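Local coordinates for enterobactin synthetase component F-related protein (Vibrio cholerae serotype O1, PDB 4OXI), which probably uses ATP to activate glycine as glycyl-adenylate, serving a lipopolysaccharide-modification pathway related to nonribosomal peptide synthesis, at residues Ile385-Asn398 with Phe406-Ser420. Numbering follows the deposited sequence.
Sequences IGRAFEEECLAIIN and FESAPEGYRGELLLS. With GAP (glycyl-adenosine-5'-phosphate), chain B.
A395 and L418 form the hydrogen-bonded pair at the middle of a short antiparallel strand pairing, exchanging two backbone bonds, of which L418 N to A395 O is the shorter at 2.6 Å. I397 and E416 repeat the exchange at the next hydrogen-bonded pair. C393 O accepts twice from S420: the backbone N arrives in the carbonyl plane, whereas OG, also bonded to R445, comes from above it at 3.2 Å.

On its other edge strand 394-397 pairs with strand 403-405, and F406 N continues that side by bonding to L394 O; strand 416-419 pairs with strand 445-457, within an antiparallel sheet of the adenylation domain. Strand 387-388, earlier in the chain, belongs to a different sheet, and I385 before it reaches the adenine of glycyl-adenosine-5'-phosphate, its CG2 lying 3.6 Å from GAP N1.

Apolar contacts divide between the two faces. L394 and L419 run side by side in the same direction, meeting through their CD2 methyls at 3.5 Å. On this face too, I396 CG2, anti to the backbone N, is directed at the edge of the Y413 ring, whose hydroxyl bonds to E402. A395, I397 and L418 occupy the reverse face, where W447 packs on A395 and L418.

Polar contacts gather round E407. Its chain, bent at chi2 (73°), brings OE2 to E392 N at 2.8 Å, a nearly straight bond entering from above the carboxylate plane. E391 OE2 is only 2.7 Å from E407 OE2, so one acid probably carries a proton. Two waters link E407 to C393 N and L394 O. The edge of the F406 ring, through CE2, meets one face of the R387 guanidinium near its rim, and E391 OE1 forms a salt bridge with R387 NH2 in the guanidinium plane.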
loop_
_atom_site.group_PDB
_atom_site.type_symbol
_atom_site.label_atom_id
_atom_site.label_comp_id
_atom_site.label_asym_id
_atom_site.label_seq_id
_atom_site.Cartn_x
_atom_site.Cartn_y
_atom_site.Cartn_z
ATOM N N ILE A 385 17.041 -8.070 -3.139
ATOM C CA ILE A 385 16.241 -6.841 -3.117
ATOM C C ILE A 385 17.045 -5.689 -3.726
ATOM O O ILE A 385 16.508 -4.617 -4.011
ATOM C CB ILE A 385 15.744 -6.476 -1.700
ATOM C CG1 ILE A 385 16.891 -6.443 -0.690
ATOM C CG2 ILE A 385 14.695 -7.475 -1.228
ATOM C CD1 ILE A 385 16.475 -5.809 0.676
ATOM N N GLY A 386 18.343 -5.911 -3.917
ATOM C CA GLY A 386 19.120 -5.049 -4.798
ATOM C C GLY A 386 19.831 -3.903 -4.118
ATOM O O GLY A 386 20.505 -4.080 -3.094
ATOM N N ARG A 387 19.687 -2.721 -4.696
ATOM C CA ARG A 387 20.288 -1.527 -4.124
ATOM C C ARG A 387 19.327 -0.357 -4.210
ATOM O O ARG A 387 18.328 -0.414 -4.933
ATOM C CB ARG A 387 21.604 -1.195 -4.836
ATOM C CG ARG A 387 21.512 -1.271 -6.352
ATOM C CD ARG A 387 22.784 -0.709 -7.040
ATOM N NE ARG A 387 23.985 -1.442 -6.648
ATOM C CZ ARG A 387 25.068 -0.867 -6.136
ATOM N NH1 ARG A 387 26.120 -1.607 -5.790
ATOM N NH2 ARG A 387 25.102 0.451 -5.973
ATOM N N ALA A 388 19.645 0.706 -3.478
ATOM C CA ALA A 388 18.758 1.844 -3.329
ATOM C C ALA A 388 18.691 2.672 -4.591
ATOM O O ALA A 388 19.640 2.702 -5.370
ATOM C CB ALA A 388 19.226 2.717 -2.169
ATOM N N PHE A 389 17.571 3.364 -4.775
ATOM C CA PHE A 389 17.452 4.337 -5.847
ATOM C C PHE A 389 18.482 5.449 -5.677
ATOM O O PHE A 389 19.043 5.924 -6.646
ATOM C CB PHE A 389 16.055 4.943 -5.853
ATOM C CG PHE A 389 14.968 3.953 -6.150
ATOM C CD1 PHE A 389 14.924 3.305 -7.366
ATOM C CD2 PHE A 389 13.974 3.689 -5.217
ATOM C CE1 PHE A 389 13.918 2.391 -7.652
ATOM C CE2 PHE A 389 12.962 2.774 -5.500
ATOM C CZ PHE A 389 12.939 2.126 -6.718
ATOM N N GLU A 390 18.715 5.856 -4.435
ATOM C CA GLU A 390 19.636 6.945 -4.128
ATOM C C GLU A 390 20.745 6.456 -3.218
ATOM O O GLU A 390 20.480 5.769 -2.231
ATOM C CB GLU A 390 18.889 8.064 -3.412
ATOM C CG GLU A 390 17.734 8.629 -4.206
ATOM C CD GLU A 390 17.103 9.816 -3.521
ATOM O OE1 GLU A 390 16.601 9.655 -2.377
ATOM O OE2 GLU A 390 17.122 10.913 -4.127
ATOM N N GLU A 391 21.988 6.819 -3.522
ATOM C CA GLU A 391 23.089 6.410 -2.652
ATOM C C GLU A 391 22.977 7.175 -1.340
ATOM O O GLU A 391 22.257 8.172 -1.268
ATOM C CB GLU A 391 24.455 6.593 -3.334
ATOM C CG GLU A 391 24.736 5.612 -4.510
ATOM C CD GLU A 391 25.232 4.204 -4.082
ATOM O OE1 GLU A 391 25.968 3.566 -4.875
ATOM O OE2 GLU A 391 24.884 3.716 -2.976
ATOM N N GLU A 392 23.645 6.664 -0.303
ATOM C CA GLU A 392 23.619 7.225 1.057
ATOM C C GLU A 392 22.316 7.025 1.824
ATOM O O GLU A 392 22.102 7.668 2.854
ATOM C CB GLU A 392 24.016 8.706 1.067
ATOM C CG GLU A 392 25.333 8.980 0.364
ATOM C CD GLU A 392 25.873 10.370 0.631
ATOM O OE1 GLU A 392 25.063 11.319 0.784
ATOM O OE2 GLU A 392 27.116 10.504 0.691
ATOM N N CYS A 393 21.467 6.114 1.352
ATOM C CA CYS A 393 20.166 5.868 1.981
ATOM C C CYS A 393 20.115 4.648 2.889
ATOM O O CYS A 393 19.192 4.516 3.697
ATOM C CB CYS A 393 19.077 5.704 0.908
ATOM S SG CYS A 393 18.575 7.274 0.221
ATOM N N LEU A 394 21.070 3.740 2.733
ATOM C CA LEU A 394 20.995 2.462 3.416
ATOM C C LEU A 394 22.173 2.275 4.360
ATOM O O LEU A 394 23.298 2.670 4.051
ATOM C CB LEU A 394 21.002 1.327 2.402
ATOM C CG LEU A 394 19.904 1.323 1.339
ATOM C CD1 LEU A 394 20.037 0.089 0.479
ATOM C CD2 LEU A 394 18.537 1.355 1.992
ATOM N N ALA A 395 21.904 1.668 5.511
ATOM C CA ALA A 395 22.960 1.181 6.383
ATOM C C ALA A 395 22.540 -0.150 6.984
ATOM O O ALA A 395 21.351 -0.494 6.990
ATOM C CB ALA A 395 23.283 2.189 7.472
ATOM N N ILE A 396 23.522 -0.899 7.475
ATOM C CA ILE A 396 23.291 -2.203 8.076
ATOM C C ILE A 396 23.905 -2.170 9.465
ATOM O O ILE A 396 25.024 -1.701 9.636
ATOM C CB ILE A 396 23.965 -3.299 7.255
ATOM C CG1 ILE A 396 23.421 -3.305 5.826
ATOM C CG2 ILE A 396 23.775 -4.665 7.896
ATOM C CD1 ILE A 396 24.156 -4.269 4.901
ATOM N N ILE A 397 23.169 -2.624 10.469
ATOM C CA ILE A 397 23.730 -2.697 11.813
ATOM C C ILE A 397 23.811 -4.156 12.239
ATOM O O ILE A 397 22.807 -4.871 12.208
ATOM C CB ILE A 397 22.947 -1.825 12.817
ATOM C CG1 ILE A 397 23.492 -2.001 14.228
ATOM C CG2 ILE A 397 21.466 -2.148 12.806
ATOM C CD1 ILE A 397 22.785 -1.117 15.242
ATOM N N ASN A 398 25.017 -4.620 12.572
ATOM C CA ASN A 398 25.199 -6.034 12.918
ATOM C C ASN A 398 24.909 -6.333 14.377
ATOM O O ASN A 398 24.567 -5.433 15.144
ATOM C CB ASN A 398 26.588 -6.561 12.518
ATOM C CG ASN A 398 27.729 -5.917 13.306
ATOM O OD1 ASN A 398 27.510 -5.171 14.265
ATOM N ND2 ASN A 398 28.960 -6.210 12.897
ATOM N N PHE A 406 25.987 1.528 3.600
ATOM C CA PHE A 406 25.978 0.470 2.593
ATOM C C PHE A 406 27.197 0.525 1.665
ATOM O O PHE A 406 27.741 -0.511 1.271
ATOM C CB PHE A 406 24.682 0.546 1.778
ATOM C CG PHE A 406 24.672 -0.339 0.565
ATOM C CD1 PHE A 406 24.310 -1.667 0.671
ATOM C CD2 PHE A 406 25.025 0.159 -0.679
ATOM C CE1 PHE A 406 24.295 -2.493 -0.443
ATOM C CE2 PHE A 406 25.019 -0.662 -1.801
ATOM C CZ PHE A 406 24.650 -1.988 -1.679
ATOM N N GLU A 407 27.610 1.742 1.320
ATOM C CA GLU A 407 28.742 1.984 0.423
ATOM C C GLU A 407 30.079 1.550 1.030
ATOM O O GLU A 407 31.044 1.333 0.301
ATOM C CB GLU A 407 28.823 3.472 0.079
ATOM C CG GLU A 407 27.597 4.044 -0.653
ATOM C CD GLU A 407 26.338 4.212 0.230
ATOM O OE1 GLU A 407 26.424 4.129 1.484
ATOM O OE2 GLU A 407 25.246 4.424 -0.352
ATOM N N SER A 408 30.131 1.444 2.359
ATOM C CA SER A 408 31.345 1.057 3.081
ATOM C C SER A 408 31.327 -0.408 3.524
ATOM O O SER A 408 32.356 -0.963 3.900
ATOM C CB SER A 408 31.532 1.928 4.327
ATOM O OG SER A 408 31.654 3.294 3.993
ATOM N N ALA A 409 30.157 -1.031 3.506
ATOM C CA ALA A 409 30.043 -2.391 4.018
ATOM C C ALA A 409 30.747 -3.386 3.102
ATOM O O ALA A 409 30.606 -3.317 1.889
ATOM C CB ALA A 409 28.590 -2.771 4.188
ATOM N N PRO A 410 31.491 -4.332 3.692
ATOM C CA PRO A 410 32.263 -5.318 2.927
ATOM C C PRO A 410 31.399 -6.496 2.502
ATOM O O PRO A 410 30.307 -6.670 3.043
ATOM C CB PRO A 410 33.304 -5.792 3.946
ATOM C CG PRO A 410 32.572 -5.702 5.273
ATOM C CD PRO A 410 31.665 -4.491 5.152
ATOM N N GLU A 411 31.890 -7.285 1.552
ATOM C CA GLU A 411 31.210 -8.501 1.115
ATOM C C GLU A 411 30.817 -9.342 2.320
ATOM O O GLU A 411 31.588 -9.459 3.274
ATOM C CB GLU A 411 32.109 -9.313 0.166
ATOM C CG GLU A 411 31.644 -10.765 -0.092
ATOM C CD GLU A 411 30.585 -10.876 -1.184
ATOM O OE1 GLU A 411 30.241 -9.839 -1.787
ATOM O OE2 GLU A 411 30.096 -11.998 -1.452
ATOM N N GLY A 412 29.603 -9.893 2.279
ATOM C CA GLY A 412 29.098 -10.773 3.321
ATOM C C GLY A 412 28.558 -10.110 4.580
ATOM O O GLY A 412 28.028 -10.796 5.457
ATOM N N TYR A 413 28.700 -8.791 4.690
ATOM C CA TYR A 413 28.219 -8.076 5.875
ATOM C C TYR A 413 26.727 -8.332 6.107
ATOM O O TYR A 413 25.936 -8.358 5.161
ATOM C CB TYR A 413 28.478 -6.582 5.744
ATOM C CG TYR A 413 28.532 -5.867 7.067
ATOM C CD1 TYR A 413 29.657 -5.955 7.879
ATOM C CD2 TYR A 413 27.463 -5.102 7.509
ATOM C CE1 TYR A 413 29.715 -5.303 9.094
ATOM C CE2 TYR A 413 27.512 -4.443 8.723
ATOM C CZ TYR A 413 28.640 -4.549 9.512
ATOM O OH TYR A 413 28.689 -3.892 10.719
ATOM N N ARG A 414 26.352 -8.505 7.369
ATOM C CA ARG A 414 25.049 -9.055 7.714
ATOM C C ARG A 414 24.466 -8.292 8.897
ATOM O O ARG A 414 25.200 -7.884 9.797
ATOM C CB ARG A 414 25.213 -10.540 8.068
ATOM C CG ARG A 414 23.919 -11.327 8.224
ATOM C CD ARG A 414 24.186 -12.765 8.704
ATOM N NE ARG A 414 22.967 -13.575 8.672
ATOM C CZ ARG A 414 22.038 -13.573 9.627
ATOM N NH1 ARG A 414 22.187 -12.804 10.703
ATOM N NH2 ARG A 414 20.954 -14.336 9.507
ATOM N N GLY A 415 23.150 -8.087 8.887
ATOM C CA GLY A 415 22.478 -7.428 9.995
ATOM C C GLY A 415 21.158 -6.777 9.606
ATOM O O GLY A 415 20.586 -7.067 8.547
ATOM N N GLU A 416 20.665 -5.897 10.471
ATOM C CA GLU A 416 19.396 -5.240 10.230
ATOM C C GLU A 416 19.567 -4.045 9.302
ATOM O O GLU A 416 20.482 -3.246 9.475
ATOM C CB GLU A 416 18.758 -4.796 11.545
ATOM C CG GLU A 416 17.554 -3.893 11.337
ATOM C CD GLU A 416 16.794 -3.620 12.608
ATOM O OE1 GLU A 416 17.273 -4.029 13.687
ATOM O OE2 GLU A 416 15.707 -3.005 12.527
ATOM N N LEU A 417 18.679 -3.931 8.323
ATOM C CA LEU A 417 18.709 -2.836 7.358
ATOM C C LEU A 417 18.130 -1.563 7.959
ATOM O O LEU A 417 17.057 -1.596 8.568
ATOM C CB LEU A 417 17.907 -3.224 6.114
ATOM C CG LEU A 417 17.989 -2.303 4.902
ATOM C CD1 LEU A 417 19.418 -2.208 4.447
ATOM C CD2 LEU A 417 17.105 -2.825 3.763
ATOM N N LEU A 418 18.837 -0.446 7.782
ATOM C CA LEU A 418 18.373 0.846 8.259
ATOM C C LEU A 418 18.099 1.728 7.051
ATOM O O LEU A 418 18.838 1.687 6.069
ATOM C CB LEU A 418 19.431 1.517 9.134
ATOM C CG LEU A 418 19.911 0.777 10.379
ATOM C CD1 LEU A 418 20.915 1.624 11.139
ATOM C CD2 LEU A 418 18.740 0.441 11.265
ATOM N N LEU A 419 17.035 2.526 7.122
ATOM C CA LEU A 419 16.641 3.352 5.989
ATOM C C LEU A 419 16.720 4.828 6.361
ATOM O O LEU A 419 16.482 5.207 7.515
ATOM C CB LEU A 419 15.214 2.996 5.551
ATOM C CG LEU A 419 14.967 1.501 5.344
ATOM C CD1 LEU A 419 13.499 1.248 5.092
ATOM C CD2 LEU A 419 15.797 0.974 4.183
ATOM N N SER A 420 17.047 5.663 5.385
ATOM C CA SER A 420 17.018 7.103 5.591
ATOM C C SER A 420 16.801 7.788 4.253
ATOM O O SER A 420 16.734 7.130 3.217
ATOM C CB SER A 420 18.336 7.580 6.188
ATOM O OG SER A 420 19.391 7.340 5.272
HETATM N N GAP B . 5.525 -0.804 0.523
HETATM C CA GAP B . 5.528 -2.212 0.026
HETATM C C GAP B . 5.188 -3.103 1.205
HETATM O O GAP B . 5.081 -4.312 1.107
HETATM P PA GAP B . 4.578 -3.118 3.886
HETATM O O1A GAP B . 4.885 -2.035 4.890
HETATM O O2A GAP B . 3.182 -3.710 3.786
HETATM O O3A GAP B . 5.002 -2.454 2.489
HETATM C "C5'" GAP B . 7.008 -3.946 4.420
HETATM O "O5'" GAP B . 5.649 -4.289 4.147
HETATM C "C4'" GAP B . 7.788 -5.217 4.691
HETATM O "O4'" GAP B . 7.548 -6.154 3.639
HETATM C "C3'" GAP B . 9.287 -5.017 4.653
HETATM O "O3'" GAP B . 9.775 -4.538 5.905
HETATM C "C2'" GAP B . 9.783 -6.410 4.307
HETATM O "O2'" GAP B . 9.717 -7.254 5.446
HETATM C "C1'" GAP B . 8.703 -6.960 3.411
HETATM N N9 GAP B . 9.116 -6.808 1.998
HETATM C C8 GAP B . 8.749 -5.805 1.177
HETATM N N7 GAP B . 9.281 -5.966 -0.060
HETATM C C5 GAP B . 10.022 -7.095 -0.031
HETATM C C6 GAP B . 10.865 -7.832 -0.995
HETATM N N6 GAP B . 11.004 -7.395 -2.276
HETATM N N1 GAP B . 11.469 -8.962 -0.556
HETATM C C2 GAP B . 11.326 -9.412 0.712
HETATM N N3 GAP B . 10.573 -8.785 1.636
HETATM C C4 GAP B . 9.907 -7.647 1.327
HETATM O O HOH W 1 22.765 3.525 -0.109
HETATM O O HOH W 2 24.448 4.878 3.111
#